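Local coordinates for CRP-like protein Clp (Xanthomonas campestris pv. campestris, PDB 3IWZ), which regulates, as a homodimeric CRP-family DNA-binding protein, a large set of genes controlling virulence factors, and apparently loses DNA binding on binding c-di-GMP, at residues G83-F92 / I137-L145; E28-R36 / A111-L121. All blocks are in the same frame, centred on the assembly; numbering follows the deposited sequence.

Interaction 1 (G83-F92 / I137-L145); sequences GEFVGEMGLF and IGVQLSKRL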
# COMPACT_ATOMS: atom_id res chain seq x y z
N GLY D 83 -15.48 -8.68 -8.38
CA GLY D 83 -14.23 -9.40 -8.57
C GLY D 83 -13.15 -9.14 -7.54
O GLY D 83 -12.15 -9.86 -7.48
N GLU D 84 -13.33 -8.12 -6.71
CA GLU D 84 -12.33 -7.79 -5.71
C GLU D 84 -12.39 -8.60 -4.42
O GLU D 84 -13.47 -8.91 -3.90
CB GLU D 84 -12.41 -6.30 -5.37
CG GLU D 84 -11.95 -5.36 -6.49
CD GLU D 84 -10.48 -5.52 -6.82
OE1 GLU D 84 -9.65 -5.43 -5.90
OE2 GLU D 84 -10.15 -5.75 -8.00
N PHE D 85 -11.21 -8.96 -3.93
CA PHE D 85 -11.07 -9.67 -2.67
C PHE D 85 -10.78 -8.57 -1.67
O PHE D 85 -9.88 -7.77 -1.89
CB PHE D 85 -9.88 -10.64 -2.72
CG PHE D 85 -10.17 -11.92 -3.43
CD1 PHE D 85 -10.83 -12.96 -2.79
CD2 PHE D 85 -9.83 -12.08 -4.77
CE1 PHE D 85 -11.15 -14.12 -3.47
CE2 PHE D 85 -10.14 -13.24 -5.46
CZ PHE D 85 -10.80 -14.26 -4.81
N VAL D 86 -11.56 -8.50 -0.60
CA VAL D 86 -11.33 -7.48 0.41
C VAL D 86 -11.27 -8.16 1.77
O VAL D 86 -11.75 -9.29 1.93
CB VAL D 86 -12.41 -6.37 0.36
CG1 VAL D 86 -12.26 -5.59 -0.93
CG2 VAL D 86 -13.80 -6.97 0.41
N GLY D 87 -10.66 -7.50 2.75
CA GLY D 87 -10.50 -8.08 4.07
C GLY D 87 -9.56 -9.29 4.00
O GLY D 87 -9.67 -10.25 4.77
N GLU D 88 -8.62 -9.24 3.07
CA GLU D 88 -7.71 -10.35 2.88
C GLU D 88 -6.44 -10.34 3.72
O GLU D 88 -5.74 -11.34 3.77
CB GLU D 88 -7.30 -10.44 1.40
CG GLU D 88 -6.26 -9.42 0.96
CD GLU D 88 -6.64 -7.98 1.29
OE1 GLU D 88 -7.85 -7.62 1.28
OE2 GLU D 88 -5.70 -7.21 1.57
N MET D 89 -6.16 -9.22 4.39
CA MET D 89 -4.93 -9.12 5.18
C MET D 89 -4.67 -10.28 6.14
O MET D 89 -3.58 -10.85 6.14
CB MET D 89 -4.88 -7.80 5.94
CG MET D 89 -3.48 -7.48 6.47
SD MET D 89 -3.36 -5.93 7.39
CE MET D 89 -3.55 -6.52 9.07
N GLY D 90 -5.66 -10.61 6.97
CA GLY D 90 -5.50 -11.70 7.92
C GLY D 90 -5.14 -13.03 7.28
O GLY D 90 -4.65 -13.93 7.96
N LEU D 91 -5.37 -13.17 5.98
CA LEU D 91 -5.02 -14.41 5.29
C LEU D 91 -3.51 -14.49 5.05
O LEU D 91 -2.98 -15.54 4.65
CB LEU D 91 -5.75 -14.48 3.95
CG LEU D 91 -5.37 -15.63 3.02
CD1 LEU D 91 -5.75 -16.95 3.68
CD2 LEU D 91 -6.09 -15.47 1.68
N PHE D 92 -2.82 -13.39 5.31
CA PHE D 92 -1.38 -13.31 5.08
C PHE D 92 -0.60 -12.90 6.31
O PHE D 92 0.52 -13.35 6.52
CB PHE D 92 -1.11 -12.29 3.98
CG PHE D 92 -1.64 -12.69 2.64
CD1 PHE D 92 -0.92 -13.53 1.82
CD2 PHE D 92 -2.86 -12.20 2.19
CE1 PHE D 92 -1.39 -13.89 0.57
CE2 PHE D 92 -3.35 -12.54 0.93
CZ PHE D 92 -2.62 -13.39 0.12
N ILE D 137 -5.10 -12.50 -6.05
CA ILE D 137 -5.00 -11.65 -4.87
C ILE D 137 -3.71 -10.84 -4.96
O ILE D 137 -3.66 -9.68 -4.56
CB ILE D 137 -5.01 -12.50 -3.58
CG1 ILE D 137 -6.39 -13.16 -3.42
CG2 ILE D 137 -4.67 -11.63 -2.38
CD1 ILE D 137 -6.51 -14.04 -2.21
N GLY D 138 -2.67 -11.46 -5.52
CA GLY D 138 -1.41 -10.76 -5.68
C GLY D 138 -1.61 -9.55 -6.58
O GLY D 138 -1.12 -8.45 -6.29
N VAL D 139 -2.31 -9.76 -7.69
CA VAL D 139 -2.59 -8.68 -8.63
C VAL D 139 -3.31 -7.53 -7.92
O VAL D 139 -2.98 -6.35 -8.11
CB VAL D 139 -3.50 -9.16 -9.78
CG1 VAL D 139 -4.04 -7.97 -10.56
CG2 VAL D 139 -2.72 -10.11 -10.70
N GLN D 140 -4.29 -7.88 -7.10
CA GLN D 140 -5.06 -6.86 -6.40
C GLN D 140 -4.24 -6.16 -5.33
O GLN D 140 -4.38 -4.95 -5.14
CB GLN D 140 -6.35 -7.46 -5.82
CG GLN D 140 -7.28 -7.97 -6.93
CD GLN D 140 -8.59 -8.56 -6.42
OE1 GLN D 140 -9.37 -9.13 -7.20
NE2 GLN D 140 -8.85 -8.42 -5.13
N LEU D 141 -3.40 -6.91 -4.62
CA LEU D 141 -2.56 -6.31 -3.60
C LEU D 141 -1.60 -5.34 -4.28
O LEU D 141 -1.36 -4.25 -3.79
CB LEU D 141 -1.79 -7.39 -2.82
CG LEU D 141 -2.59 -8.17 -1.75
CD1 LEU D 141 -1.75 -9.30 -1.15
CD2 LEU D 141 -3.04 -7.22 -0.65
N SER D 142 -1.08 -5.74 -5.44
CA SER D 142 -0.13 -4.89 -6.16
C SER D 142 -0.74 -3.58 -6.65
O SER D 142 -0.08 -2.54 -6.61
CB SER D 142 0.48 -5.65 -7.34
OG SER D 142 1.33 -6.68 -6.88
N LYS D 143 -1.99 -3.61 -7.09
CA LYS D 143 -2.62 -2.37 -7.56
C LYS D 143 -2.86 -1.40 -6.42
O LYS D 143 -2.65 -0.19 -6.56
CB LYS D 143 -3.94 -2.67 -8.27
CG LYS D 143 -3.78 -3.37 -9.60
CD LYS D 143 -5.13 -3.80 -10.17
CE LYS D 143 -5.80 -4.84 -9.27
NZ LYS D 143 -7.10 -5.30 -9.84
N ARG D 144 -3.29 -1.92 -5.28
CA ARG D 144 -3.56 -1.09 -4.10
C ARG D 144 -2.29 -0.50 -3.53
O ARG D 144 -2.28 0.65 -3.07
CB ARG D 144 -4.28 -1.90 -3.03
CG ARG D 144 -5.65 -2.37 -3.47
CD ARG D 144 -6.22 -3.43 -2.53
NE ARG D 144 -7.09 -4.34 -3.28
CZ ARG D 144 -7.82 -5.31 -2.75
NH1 ARG D 144 -8.56 -6.07 -3.54
NH2 ARG D 144 -7.84 -5.50 -1.43
N LEU D 145 -1.22 -1.29 -3.56
CA LEU D 145 0.07 -0.84 -3.06
C LEU D 145 0.52 0.33 -3.93
O LEU D 145 0.93 1.37 -3.43
CB LEU D 145 1.12 -1.97 -3.14
CG LEU D 145 2.54 -1.56 -2.72
CD1 LEU D 145 2.47 -0.88 -1.35
CD2 LEU D 145 3.50 -2.79 -2.67
O HOH W 1 -7.23 -4.11 -6.14
O HOH W 2 -6.72 -4.08 0.79
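The short strand 85-86 and the loop after it, in the position of the phosphate-binding cassette of CRP-family cyclic nucleotide-binding domains, lie against the long helix 130-157, where Arg144 meets Glu84, Phe85 and Glu88. Arg144 NH1 meets Glu84 OE1 nearly along its C-O axis, in a 2.7 Å salt bridge, and sits 2.7 Å from the backbone Phe85 O, which lies almost in the guanidinium plane. NH2 adds a weak bond to Phe85 O and a longer salt bridge, 3.4 Å to Glu88 OE1, whose carboxylate stands perpendicular to the guanidinium (planes 90° apart). A water accepts from Arg144 NE and donates to Glu84 OE1 and Gln140 O; a second accepts from NH2. With all three nitrogens engaged, the rotation of this buried group is fixed, and Phe80 adds a cation-pi contact. Glu84 reaches the helix because its chain folds back at chi2 (-65°); its OE2 makes a long salt bridge to Lys143 NZ, 3.6 Å.

Beside this polar network the contact is apolar. Ile137 CG1 lies over one face of the Phe85 ring in a CH-pi contact, 4.2 Å from the centroid, and its terminal CD1 touches Leu91 CD2, while the CG2 branch meets Phe92 CE2 at 3.7 Å. Leu141 CD1 comes over a face of Phe92, a ring that also meets Tyr135 of the second subunit. This joining of beta-roll and cassette to the dimerisation helix is the arrangement of CRP-type regulators.

Interaction 2 (E28-R36 / A111-L121); sequences ERFLAHSHR and AEISYERLQQL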
# COMPACT_ATOMS: atom_id res chain seq x y z
N GLU D 28 -16.36 -19.84 -9.63
CA GLU D 28 -17.56 -20.54 -9.19
C GLU D 28 -17.27 -21.60 -8.14
O GLU D 28 -17.99 -21.71 -7.15
CB GLU D 28 -18.28 -21.18 -10.38
CG GLU D 28 -18.77 -20.15 -11.38
CD GLU D 28 -19.46 -18.97 -10.70
OE1 GLU D 28 -19.22 -17.82 -11.13
OE2 GLU D 28 -20.23 -19.20 -9.75
N ARG D 29 -16.21 -22.39 -8.35
CA ARG D 29 -15.87 -23.41 -7.37
C ARG D 29 -15.51 -22.74 -6.06
O ARG D 29 -15.83 -23.24 -4.99
CB ARG D 29 -14.70 -24.26 -7.85
CG ARG D 29 -15.04 -25.17 -9.00
CD ARG D 29 -13.95 -26.21 -9.20
NE ARG D 29 -12.73 -25.62 -9.72
CZ ARG D 29 -12.62 -25.10 -10.94
NH1 ARG D 29 -11.47 -24.59 -11.35
NH2 ARG D 29 -13.67 -25.09 -11.74
N PHE D 30 -14.85 -21.59 -6.15
CA PHE D 30 -14.47 -20.86 -4.96
C PHE D 30 -15.71 -20.40 -4.21
O PHE D 30 -15.74 -20.44 -2.98
CB PHE D 30 -13.61 -19.65 -5.33
CG PHE D 30 -13.46 -18.68 -4.20
CD1 PHE D 30 -12.67 -19.00 -3.10
CD2 PHE D 30 -14.13 -17.46 -4.22
CE1 PHE D 30 -12.56 -18.12 -2.02
CE2 PHE D 30 -14.03 -16.58 -3.14
CZ PHE D 30 -13.24 -16.91 -2.03
N LEU D 31 -16.73 -19.98 -4.95
CA LEU D 31 -17.97 -19.51 -4.35
C LEU D 31 -18.84 -20.65 -3.82
O LEU D 31 -19.63 -20.47 -2.90
CB LEU D 31 -18.77 -18.68 -5.36
CG LEU D 31 -18.12 -17.42 -5.92
CD1 LEU D 31 -19.11 -16.70 -6.83
CD2 LEU D 31 -17.68 -16.50 -4.78
N ALA D 32 -18.67 -21.83 -4.40
CA ALA D 32 -19.44 -23.00 -3.98
C ALA D 32 -19.31 -23.25 -2.48
O ALA D 32 -20.18 -23.87 -1.87
CB ALA D 32 -19.01 -24.24 -4.77
N HIS D 33 -18.21 -22.78 -1.88
CA HIS D 33 -17.98 -22.98 -0.45
C HIS D 33 -18.19 -21.69 0.35
O HIS D 33 -17.95 -21.65 1.56
CB HIS D 33 -16.55 -23.47 -0.19
CG HIS D 33 -16.18 -24.72 -0.93
ND1 HIS D 33 -15.71 -24.71 -2.22
CD2 HIS D 33 -16.19 -26.02 -0.55
CE1 HIS D 33 -15.44 -25.94 -2.61
NE2 HIS D 33 -15.72 -26.76 -1.61
N SER D 34 -18.64 -20.63 -0.32
CA SER D 34 -18.85 -19.35 0.36
C SER D 34 -20.30 -19.06 0.72
O SER D 34 -21.23 -19.65 0.17
CB SER D 34 -18.33 -18.21 -0.52
OG SER D 34 -19.17 -18.05 -1.64
N HIS D 35 -20.46 -18.13 1.65
CA HIS D 35 -21.77 -17.70 2.13
C HIS D 35 -22.06 -16.29 1.58
O HIS D 35 -21.49 -15.30 2.05
CB HIS D 35 -21.77 -17.69 3.67
CG HIS D 35 -23.10 -17.33 4.28
ND1 HIS D 35 -24.30 -17.76 3.76
CD2 HIS D 35 -23.40 -16.63 5.40
CE1 HIS D 35 -25.29 -17.34 4.54
NE2 HIS D 35 -24.77 -16.65 5.54
N ARG D 36 -22.92 -16.22 0.57
CA ARG D 36 -23.29 -14.95 -0.03
C ARG D 36 -24.30 -14.21 0.84
O ARG D 36 -25.31 -14.78 1.25
CB ARG D 36 -23.89 -15.19 -1.43
CG ARG D 36 -22.91 -15.66 -2.50
CD ARG D 36 -23.42 -16.94 -3.16
NE ARG D 36 -23.09 -17.02 -4.58
CZ ARG D 36 -23.55 -16.18 -5.51
NH1 ARG D 36 -24.34 -15.17 -5.16
NH2 ARG D 36 -23.21 -16.34 -6.78
N ALA D 111 -19.53 -12.40 -0.90
CA ALA D 111 -19.40 -13.80 -0.54
C ALA D 111 -18.25 -13.89 0.45
O ALA D 111 -17.13 -13.49 0.13
CB ALA D 111 -19.10 -14.63 -1.78
N GLU D 112 -18.52 -14.40 1.65
CA GLU D 112 -17.47 -14.53 2.65
C GLU D 112 -17.10 -15.98 2.94
O GLU D 112 -17.92 -16.89 2.79
CB GLU D 112 -17.88 -13.83 3.95
CG GLU D 112 -19.15 -14.34 4.60
CD GLU D 112 -19.32 -13.84 6.03
OE1 GLU D 112 -20.42 -14.02 6.59
OE2 GLU D 112 -18.35 -13.28 6.60
N ILE D 113 -15.85 -16.18 3.34
CA ILE D 113 -15.32 -17.49 3.68
C ILE D 113 -14.20 -17.31 4.70
O ILE D 113 -13.34 -16.43 4.55
CB ILE D 113 -14.76 -18.23 2.44
CG1 ILE D 113 -14.46 -19.69 2.81
CG2 ILE D 113 -13.47 -17.56 1.95
CD1 ILE D 113 -14.21 -20.59 1.61
N SER D 114 -14.22 -18.13 5.74
CA SER D 114 -13.21 -18.04 6.80
C SER D 114 -11.84 -18.41 6.25
O SER D 114 -11.72 -19.25 5.36
CB SER D 114 -13.56 -18.99 7.95
OG SER D 114 -13.48 -20.34 7.54
N TYR D 115 -10.80 -17.79 6.80
CA TYR D 115 -9.45 -18.09 6.34
C TYR D 115 -9.14 -19.57 6.56
O TYR D 115 -8.72 -20.28 5.65
CB TYR D 115 -8.40 -17.26 7.12
CG TYR D 115 -8.56 -15.76 7.04
CD1 TYR D 115 -8.89 -15.12 5.84
CD2 TYR D 115 -8.30 -14.96 8.16
CE1 TYR D 115 -8.96 -13.74 5.76
CE2 TYR D 115 -8.36 -13.58 8.08
CZ TYR D 115 -8.69 -12.98 6.88
OH TYR D 115 -8.72 -11.62 6.81
N GLU D 116 -9.38 -20.03 7.79
CA GLU D 116 -9.13 -21.41 8.17
C GLU D 116 -9.70 -22.41 7.20
O GLU D 116 -9.03 -23.36 6.82
CB GLU D 116 -9.68 -21.67 9.57
CG GLU D 116 -8.70 -22.42 10.47
CD GLU D 116 -8.78 -21.95 11.91
OE1 GLU D 116 -9.80 -22.22 12.58
OE2 GLU D 116 -7.81 -21.30 12.37
N ARG D 117 -10.95 -22.19 6.79
CA ARG D 117 -11.60 -23.10 5.85
C ARG D 117 -11.13 -22.88 4.43
O ARG D 117 -11.41 -23.70 3.56
CB ARG D 117 -13.12 -22.95 5.91
CG ARG D 117 -13.80 -23.99 6.79
CD ARG D 117 -13.42 -25.41 6.34
NE ARG D 117 -14.11 -25.83 5.11
CZ ARG D 117 -13.77 -26.90 4.39
NH1 ARG D 117 -12.74 -27.66 4.77
NH2 ARG D 117 -14.46 -27.22 3.31
N LEU D 118 -10.42 -21.79 4.18
CA LEU D 118 -9.92 -21.53 2.83
C LEU D 118 -8.68 -22.37 2.58
O LEU D 118 -8.64 -23.14 1.62
CB LEU D 118 -9.60 -20.05 2.65
CG LEU D 118 -9.19 -19.65 1.22
CD1 LEU D 118 -10.32 -19.96 0.27
CD2 LEU D 118 -8.86 -18.18 1.16
N GLN D 119 -7.68 -22.23 3.44
CA GLN D 119 -6.44 -22.98 3.30
C GLN D 119 -6.68 -24.48 3.47
O GLN D 119 -5.95 -25.30 2.93
CB GLN D 119 -5.39 -22.46 4.29
CG GLN D 119 -5.08 -20.97 4.10
CD GLN D 119 -3.85 -20.50 4.85
OE1 GLN D 119 -3.70 -20.72 6.06
NE2 GLN D 119 -2.95 -19.82 4.14
N GLN D 120 -7.72 -24.83 4.22
CA GLN D 120 -8.05 -26.24 4.38
C GLN D 120 -8.56 -26.69 3.02
O GLN D 120 -8.33 -27.82 2.59
CB GLN D 120 -9.14 -26.45 5.44
CG GLN D 120 -8.70 -26.18 6.87
CD GLN D 120 -9.81 -26.40 7.88
OE1 GLN D 120 -9.70 -26.01 9.05
NE2 GLN D 120 -10.89 -27.04 7.44
N LEU D 121 -9.25 -25.79 2.33
CA LEU D 121 -9.76 -26.08 0.99
C LEU D 121 -8.59 -26.00 0.01
O LEU D 121 -8.59 -26.68 -1.01
CB LEU D 121 -10.84 -25.07 0.59
CG LEU D 121 -12.25 -25.23 1.18
CD1 LEU D 121 -13.16 -24.13 0.65
CD2 LEU D 121 -12.80 -26.60 0.80
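His35 and Glu112 pair as antiparallel neighbours where strand 35-39 edges the sheet beside strand 108-114. Two backbone bonds link them: His35 N to Glu112 O, 3.0 Å, and Glu112 N to His35 O, 3.1 Å. Arg36 and Ala111 form the adjoining non-hydrogen-bonded pair.

The close packing lies on the Ala111 and Ile113 side. Ala111 CB is met by Leu31 CD2 at 3.8 Å and by Ser34 OG; Leu31 O takes both Ser34 N and Ser34 OG, two bonds that hold the turn out of helix 24-32. Phe30 CG stands anti to the backbone N (chi1 166°), which carries the ring inward. Its edge at CE1 then takes Leu118 CD1 in plane at 3.7 Å, while CZ touches Ile113 CG2. Ile113 CD1 reaches back to His33 CB. At the exposed rim of this packing Leu121 CD1 lies over one face of the His33 ring in a CH-pi contact, 3.8 Å from the centroid, and ND1 is bonded to Arg29 O, which helps to hold the ring in place.

The loose side is the other face of the sheet, where the His35 ring and the Glu112 carboxylate run side by side, CD2 to OE1 4.1 Å. The chemistry implies that backbone bonds and apolar side chains join these segments, while the charged ends of Arg36 and Glu112 are matched across the same two strands by Glu109 and Arg37, adding salt bridges to the joint.

Interaction 1 is a buried contact at the dimer side of the domain; interaction 2 lies farther from the chain's centre and is only partly buried. Both reach the same antiparallel sheet, at its two outermost strands within the chain, 85-86 and 35-39. A largely buried salt-bridge network centred on Arg144 joins loop to helix in the first, whereas main-chain pairing and apolar contacts predominate in the second. They touch directly: Tyr115 OH probably hydrogen-bonds Gly87 O at 2.6 Å, and Phe85 CE1 packs on Phe30 CZ at 3.8 Å. Helix 115-122 precedes helix 130-157, and the segments of the two interactions alternate along the chain.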